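Local coordinates for protein (glyceraldehyde 3-phosphate dehydrogenase) (PDB 1B7G) that oxidises and phosphorylates glyceraldehyde 3-phosphate in archaeal glycolysis, working as a homotetramer that accepts NAD or NADP but clearly prefers NADP, at residues A[244-250]-A[334-340]; A[231-237]-A[285-289]. The protein carries 1 engineered substitution. All blocks are in the same frame, centred on the assembly; numbering follows the deposited sequence.

Interaction 1: A[244-250]-A[334-340]; sequences PRIVLIS and ILKGYLI
The C-terminal tail, residues 334-340, runs parallel to the edge strand 246-249 of the mixed sheet, and a single beta bridge pairs Leu248 with Tyr338. Its two bonds are Leu248 N to Gly337 O (2.8 Å), with the donor tilted 34° from the carbonyl plane, and Leu339 N to Leu248 O (2.8 Å). Further back, Arg245 N meets Leu335 O at 3.2 Å; between these bonds a water spans Ile246 O and Gly337 N. At the chain end Ser250 holds both carboxylate oxygens of Ile340: its backbone N binds O at 2.8 Å, while OG donates to OXT at 2.8 Å.

Side chains pack on both sides of this pairing. With chi1 at -79°, the Tyr338 ring swings back over the strand, and Leu248 CB sits over one ring face, 3.8 Å from the Tyr338 centroid, a CH-pi contact. Val247 splits its methyls between two leucines: CG1 lies 3.7 Å from Leu335 CB, and Val247 CG2 3.9 Å from Leu339 CB.

Along its other edge, strand 246-249 is hydrogen-bonded to strand 278-288. The Arg245 guanidinium forms salt bridges with Asp310 and Glu307 of helix 304-315, while Ile340 packs on Leu261 and Val264 of helix 258-267 and on Tyr38 of the second subunit.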
loop_
_atom_site.group_PDB
_atom_site.type_symbol
_atom_site.label_atom_id
_atom_site.label_comp_id
_atom_site.label_asym_id
_atom_site.label_seq_id
_atom_site.Cartn_x
_atom_site.Cartn_y
_atom_site.Cartn_z
ATOM N N PRO A 244 -11.106 -12.217 17.466
ATOM C CA PRO A 244 -10.701 -12.128 16.083
ATOM C C PRO A 244 -11.685 -11.331 15.227
ATOM O O PRO A 244 -12.844 -11.615 15.170
ATOM C CB PRO A 244 -10.612 -13.572 15.619
ATOM C CG PRO A 244 -10.397 -14.354 16.873
ATOM C CD PRO A 244 -11.211 -13.619 17.921
ATOM N N ARG A 245 -11.071 -10.459 14.394
ATOM C CA ARG A 245 -11.803 -9.620 13.476
ATOM C C ARG A 245 -12.037 -8.199 14.048
ATOM O O ARG A 245 -12.523 -7.323 13.379
ATOM C CB ARG A 245 -13.032 -10.249 12.863
ATOM C CG ARG A 245 -12.659 -11.355 11.884
ATOM C CD ARG A 245 -13.850 -11.972 11.163
ATOM N NE ARG A 245 -13.442 -13.349 10.764
ATOM C CZ ARG A 245 -14.220 -14.150 10.062
ATOM N NH1 ARG A 245 -15.397 -13.736 9.622
ATOM N NH2 ARG A 245 -13.790 -15.383 9.781
ATOM N N ILE A 246 -11.523 -8.049 15.248
ATOM C CA ILE A 246 -11.508 -6.783 15.972
ATOM C C ILE A 246 -10.093 -6.605 16.502
ATOM O O ILE A 246 -9.547 -7.527 17.130
ATOM C CB ILE A 246 -12.491 -6.707 17.136
ATOM C CG1 ILE A 246 -13.948 -6.718 16.659
ATOM C CG2 ILE A 246 -12.250 -5.437 17.978
ATOM C CD1 ILE A 246 -14.978 -6.838 17.796
ATOM N N VAL A 247 -9.461 -5.476 16.238
ATOM C CA VAL A 247 -8.144 -5.220 16.841
ATOM C C VAL A 247 -8.226 -3.899 17.641
ATOM O O VAL A 247 -9.095 -3.072 17.371
ATOM C CB VAL A 247 -6.992 -5.150 15.850
ATOM C CG1 VAL A 247 -6.674 -6.530 15.271
ATOM C CG2 VAL A 247 -7.234 -4.157 14.716
ATOM N N LEU A 248 -7.301 -3.692 18.542
ATOM C CA LEU A 248 -7.264 -2.479 19.351
ATOM C C LEU A 248 -6.045 -1.667 18.876
ATOM O O LEU A 248 -5.052 -2.262 18.430
ATOM C CB LEU A 248 -7.167 -2.754 20.845
ATOM C CG LEU A 248 -8.423 -3.344 21.504
ATOM C CD1 LEU A 248 -8.200 -3.619 22.978
ATOM C CD2 LEU A 248 -9.632 -2.410 21.351
ATOM N N ILE A 249 -6.217 -0.362 18.879
ATOM C CA ILE A 249 -5.136 0.577 18.505
ATOM C C ILE A 249 -4.836 1.435 19.743
ATOM O O ILE A 249 -5.722 2.195 20.192
ATOM C CB ILE A 249 -5.631 1.540 17.411
ATOM C CG1 ILE A 249 -6.224 0.832 16.217
ATOM C CG2 ILE A 249 -4.531 2.539 17.007
ATOM C CD1 ILE A 249 -5.406 -0.141 15.426
ATOM N N SER A 250 -3.674 1.291 20.317
ATOM C CA SER A 250 -3.237 2.035 21.482
ATOM C C SER A 250 -2.749 3.426 21.075
ATOM O O SER A 250 -2.639 3.733 19.896
ATOM C CB SER A 250 -2.103 1.278 22.199
ATOM O OG SER A 250 -0.846 1.470 21.559
ATOM N N ILE A 334 -5.896 -13.395 10.114
ATOM C CA ILE A 334 -6.757 -12.442 10.810
ATOM C C ILE A 334 -6.250 -12.264 12.232
ATOM O O ILE A 334 -5.761 -13.205 12.853
ATOM C CB ILE A 334 -8.219 -12.902 10.788
ATOM C CG1 ILE A 334 -8.788 -13.022 9.376
ATOM C CG2 ILE A 334 -9.126 -12.005 11.628
ATOM C CD1 ILE A 334 -8.549 -11.826 8.466
ATOM N N LEU A 335 -6.269 -11.042 12.747
ATOM C CA LEU A 335 -5.744 -10.779 14.077
ATOM C C LEU A 335 -6.773 -10.532 15.150
ATOM O O LEU A 335 -7.916 -10.231 14.888
ATOM C CB LEU A 335 -4.858 -9.501 13.954
ATOM C CG LEU A 335 -3.709 -9.588 12.952
ATOM C CD1 LEU A 335 -3.056 -8.200 12.771
ATOM C CD2 LEU A 335 -2.670 -10.611 13.413
ATOM N N LYS A 336 -6.321 -10.487 16.398
ATOM C CA LYS A 336 -7.146 -10.044 17.525
ATOM C C LYS A 336 -6.167 -9.298 18.447
ATOM O O LYS A 336 -4.980 -9.291 18.130
ATOM C CB LYS A 336 -7.821 -11.197 18.291
ATOM C CG LYS A 336 -6.745 -12.057 18.997
ATOM C CD LYS A 336 -7.410 -13.155 19.840
ATOM C CE LYS A 336 -6.224 -14.041 20.352
ATOM N NZ LYS A 336 -6.801 -15.077 21.267
ATOM N N GLY A 337 -6.624 -8.701 19.524
ATOM C CA GLY A 337 -5.771 -8.017 20.476
ATOM C C GLY A 337 -5.308 -6.670 19.902
ATOM O O GLY A 337 -5.960 -6.118 19.009
ATOM N N TYR A 338 -4.178 -6.177 20.365
ATOM C CA TYR A 338 -3.607 -4.932 19.884
ATOM C C TYR A 338 -2.911 -5.097 18.551
ATOM O O TYR A 338 -2.098 -6.009 18.336
ATOM C CB TYR A 338 -2.669 -4.288 20.919
ATOM C CG TYR A 338 -3.417 -3.561 22.020
ATOM C CD1 TYR A 338 -3.818 -2.227 21.860
ATOM C CD2 TYR A 338 -3.714 -4.201 23.226
ATOM C CE1 TYR A 338 -4.505 -1.572 22.875
ATOM C CE2 TYR A 338 -4.409 -3.556 24.226
ATOM C CZ TYR A 338 -4.798 -2.239 24.043
ATOM O OH TYR A 338 -5.481 -1.607 25.039
ATOM N N LEU A 339 -3.268 -4.226 17.590
ATOM C CA LEU A 339 -2.568 -4.229 16.311
ATOM C C LEU A 339 -1.281 -3.394 16.499
ATOM O O LEU A 339 -0.225 -3.673 15.961
ATOM C CB LEU A 339 -3.396 -3.607 15.191
ATOM C CG LEU A 339 -2.640 -3.358 13.880
ATOM C CD1 LEU A 339 -2.269 -4.724 13.233
ATOM C CD2 LEU A 339 -3.481 -2.545 12.911
ATOM N N ILE A 340 -1.460 -2.316 17.243
ATOM C CA ILE A 340 -0.407 -1.328 17.477
ATOM C C ILE A 340 -0.838 -0.428 18.616
ATOM O O ILE A 340 -1.989 -0.574 19.128
ATOM C CB ILE A 340 -0.100 -0.528 16.195
ATOM C CG1 ILE A 340 1.203 0.256 16.306
ATOM C CG2 ILE A 340 -1.248 0.432 15.855
ATOM C CD1 ILE A 340 2.441 -0.606 16.484
ATOM O OXT ILE A 340 -0.025 0.378 19.116
HETATM O O HOH W 1 -9.700 -8.498 19.814
HETATM O O HOH W 2 0.022 3.644 18.800
#

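Interaction 2: A[231-237]-A[285-289]; sequences VEKKDIL and IYVKD
Lys233 NZ is held by two waters that tie it to the backbone of the strand across from it. One water lies 2.9 Å from Lys233 NZ and donates to Ile285 O at 3.2 Å; the other takes a weak bond from NZ and donates to Val287 O. The lysine chain bends at chi3 and chi4 to get there, which brings CE to 3.1 Å from Ile285 O, but the ammonium meets that oxygen at too poor an angle for a direct bond.

The contact sets the start of helix 233-241, with Glu232 at the N-cap, against the end of strand 278-288, in the mixed sheet of the C-terminal domain of glyceraldehyde-3-phosphate dehydrogenases. Val287 fills the middle of the contact. Turned with CG1 opposite its own backbone N (chi1 -176°), it spreads its methyls to two sides: CG1 meets Val231 CG2 at 3.5 Å, the two side chains crossing at about a right angle, while Val287 CG2 rests 3.6 Å from Lys233 CA and also touches Ile236 CG1, 3.8 Å away. Putting an alanine here removes both methyls and would probably open a gap between Val231, Lys233 and Ile236, leaving the first helical turn less firmly seated.

Farther along the helix, Leu237 CD1 reaches Ile285 CD1 at 3.9 Å, again crosswise. Ile236 turns CG2 to the same isoleucine and also packs on Val154, in the loop that covers this end of the helix. Just before the helix, the backbones join directly: Val231 N binds Asp289 O at 2.9 Å, with the donor 38° out of the carbonyl plane and thus above it.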
loop_
_atom_site.group_PDB
_atom_site.type_symbol
_atom_site.label_atom_id
_atom_site.label_comp_id
_atom_site.label_asym_id
_atom_site.label_seq_id
_atom_site.Cartn_x
_atom_site.Cartn_y
_atom_site.Cartn_z
ATOM N N VAL A 231 -22.098 -1.811 33.391
ATOM C CA VAL A 231 -20.956 -2.705 33.270
ATOM C C VAL A 231 -19.667 -2.002 33.680
ATOM O O VAL A 231 -19.624 -0.777 33.753
ATOM C CB VAL A 231 -20.734 -3.265 31.846
ATOM C CG1 VAL A 231 -21.922 -4.041 31.317
ATOM C CG2 VAL A 231 -20.339 -2.173 30.869
ATOM N N GLU A 232 -18.602 -2.802 33.704
ATOM C CA GLU A 232 -17.270 -2.254 33.983
ATOM C C GLU A 232 -16.468 -2.126 32.696
ATOM O O GLU A 232 -16.495 -3.021 31.839
ATOM C CB GLU A 232 -16.555 -3.206 34.948
ATOM C CG GLU A 232 -17.048 -3.123 36.381
ATOM C CD GLU A 232 -16.414 -1.971 37.140
ATOM O OE1 GLU A 232 -15.719 -1.145 36.504
ATOM O OE2 GLU A 232 -16.609 -1.895 38.371
ATOM N N LYS A 233 -15.698 -1.055 32.557
ATOM C CA LYS A 233 -14.857 -0.867 31.384
ATOM C C LYS A 233 -13.968 -2.081 31.124
ATOM O O LYS A 233 -13.866 -2.569 30.000
ATOM C CB LYS A 233 -13.940 0.355 31.544
ATOM C CG LYS A 233 -13.064 0.576 30.303
ATOM C CD LYS A 233 -11.882 1.468 30.662
ATOM C CE LYS A 233 -11.723 2.611 29.672
ATOM N NZ LYS A 233 -11.695 3.925 30.388
ATOM N N LYS A 234 -13.325 -2.580 32.178
ATOM C CA LYS A 234 -12.468 -3.744 32.102
ATOM C C LYS A 234 -13.154 -4.920 31.407
ATOM O O LYS A 234 -12.478 -5.663 30.686
ATOM C CB LYS A 234 -11.971 -4.167 33.488
ATOM C CG LYS A 234 -13.105 -4.500 34.460
ATOM C CD LYS A 234 -12.557 -4.863 35.835
ATOM C CE LYS A 234 -13.557 -4.516 36.932
ATOM N NZ LYS A 234 -12.958 -4.666 38.290
ATOM N N ASP A 235 -14.448 -5.112 31.593
ATOM C CA ASP A 235 -15.143 -6.196 30.885
ATOM C C ASP A 235 -15.371 -5.894 29.413
ATOM O O ASP A 235 -15.211 -6.801 28.578
ATOM C CB ASP A 235 -16.458 -6.519 31.613
ATOM C CG ASP A 235 -16.102 -7.178 32.959
ATOM O OD1 ASP A 235 -14.963 -7.701 33.072
ATOM O OD2 ASP A 235 -16.946 -7.158 33.859
ATOM N N ILE A 236 -15.633 -4.635 29.069
ATOM C CA ILE A 236 -15.805 -4.272 27.646
ATOM C C ILE A 236 -14.477 -4.408 26.912
ATOM O O ILE A 236 -14.335 -4.913 25.811
ATOM C CB ILE A 236 -16.238 -2.789 27.566
ATOM C CG1 ILE A 236 -17.623 -2.623 28.204
ATOM C CG2 ILE A 236 -16.225 -2.263 26.146
ATOM C CD1 ILE A 236 -18.667 -3.563 27.639
ATOM N N LEU A 237 -13.446 -3.918 27.593
ATOM C CA LEU A 237 -12.096 -3.899 27.097
ATOM C C LEU A 237 -11.600 -5.322 26.917
ATOM O O LEU A 237 -10.999 -5.668 25.901
ATOM C CB LEU A 237 -11.169 -3.124 28.060
ATOM C CG LEU A 237 -9.689 -3.085 27.641
ATOM C CD1 LEU A 237 -9.553 -2.467 26.256
ATOM C CD2 LEU A 237 -8.837 -2.321 28.644
ATOM N N ILE A 285 -12.476 4.071 24.199
ATOM C CA ILE A 285 -13.391 3.245 24.944
ATOM C C ILE A 285 -13.823 3.898 26.244
ATOM O O ILE A 285 -13.138 3.897 27.259
ATOM C CB ILE A 285 -12.852 1.825 25.184
ATOM C CG1 ILE A 285 -12.610 1.130 23.818
ATOM C CG2 ILE A 285 -13.895 1.055 26.009
ATOM C CD1 ILE A 285 -11.831 -0.203 24.019
ATOM N N TYR A 286 -15.055 4.395 26.204
ATOM C CA TYR A 286 -15.670 5.079 27.341
ATOM C C TYR A 286 -16.861 4.307 27.892
ATOM O O TYR A 286 -17.882 4.144 27.225
ATOM C CB TYR A 286 -16.058 6.471 26.869
ATOM C CG TYR A 286 -16.843 7.321 27.830
ATOM C CD1 TYR A 286 -18.182 7.077 28.119
ATOM C CD2 TYR A 286 -16.238 8.407 28.439
ATOM C CE1 TYR A 286 -18.889 7.877 29.007
ATOM C CE2 TYR A 286 -16.931 9.219 29.322
ATOM C CZ TYR A 286 -18.251 8.953 29.593
ATOM O OH TYR A 286 -18.911 9.777 30.478
ATOM N N VAL A 287 -16.727 3.804 29.115
ATOM C CA VAL A 287 -17.761 3.029 29.769
ATOM C C VAL A 287 -18.185 3.728 31.057
ATOM O O VAL A 287 -17.355 4.019 31.915
ATOM C CB VAL A 287 -17.263 1.609 30.102
ATOM C CG1 VAL A 287 -18.401 0.794 30.696
ATOM C CG2 VAL A 287 -16.637 0.948 28.874
ATOM N N LYS A 288 -19.465 4.075 31.104
ATOM C CA LYS A 288 -20.050 4.637 32.307
ATOM C C LYS A 288 -21.447 4.060 32.547
ATOM O O LYS A 288 -22.410 4.420 31.877
ATOM C CB LYS A 288 -20.136 6.160 32.327
ATOM C CG LYS A 288 -20.410 6.652 33.757
ATOM C CD LYS A 288 -20.637 8.150 33.820
ATOM C CE LYS A 288 -20.518 8.607 35.281
ATOM N NZ LYS A 288 -21.435 9.749 35.561
ATOM N N ASP A 289 -21.524 3.172 33.530
ATOM C CA ASP A 289 -22.811 2.540 33.811
ATOM C C ASP A 289 -23.285 1.789 32.566
ATOM O O ASP A 289 -22.659 0.788 32.235
ATOM C CB ASP A 289 -23.848 3.531 34.304
ATOM C CG ASP A 289 -23.511 4.226 35.604
ATOM O OD1 ASP A 289 -22.788 3.699 36.479
ATOM O OD2 ASP A 289 -23.993 5.372 35.750
HETATM O O HOH W 3 -14.781 5.427 30.936
HETATM O O HOH W 4 -11.671 6.328 28.734
#

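Interactions 1 and 2 have centres about 18 Å apart, yet they meet through Leu248. Besides packing on Tyr338, its methyls reach interaction 2: CD1 lies 3.7 Å from Leu237 CD1, and Leu248 CD2 lies 4.1 Å from Ile285 CD1. The chain explains the closeness, since helix 233-241 leads straight into strand 246-249, whose sheet neighbour is strand 278-288. The tail of interaction 1 follows strand 246-249 at the edge of the sheet, whereas interaction 2 packs a helix start on strand 278-288. Both lie away from the catalytic residues Cys139 and His219. The centre of interaction 1 is about 17 Å from the centre of the chain, and that of interaction 2 about 27 Å.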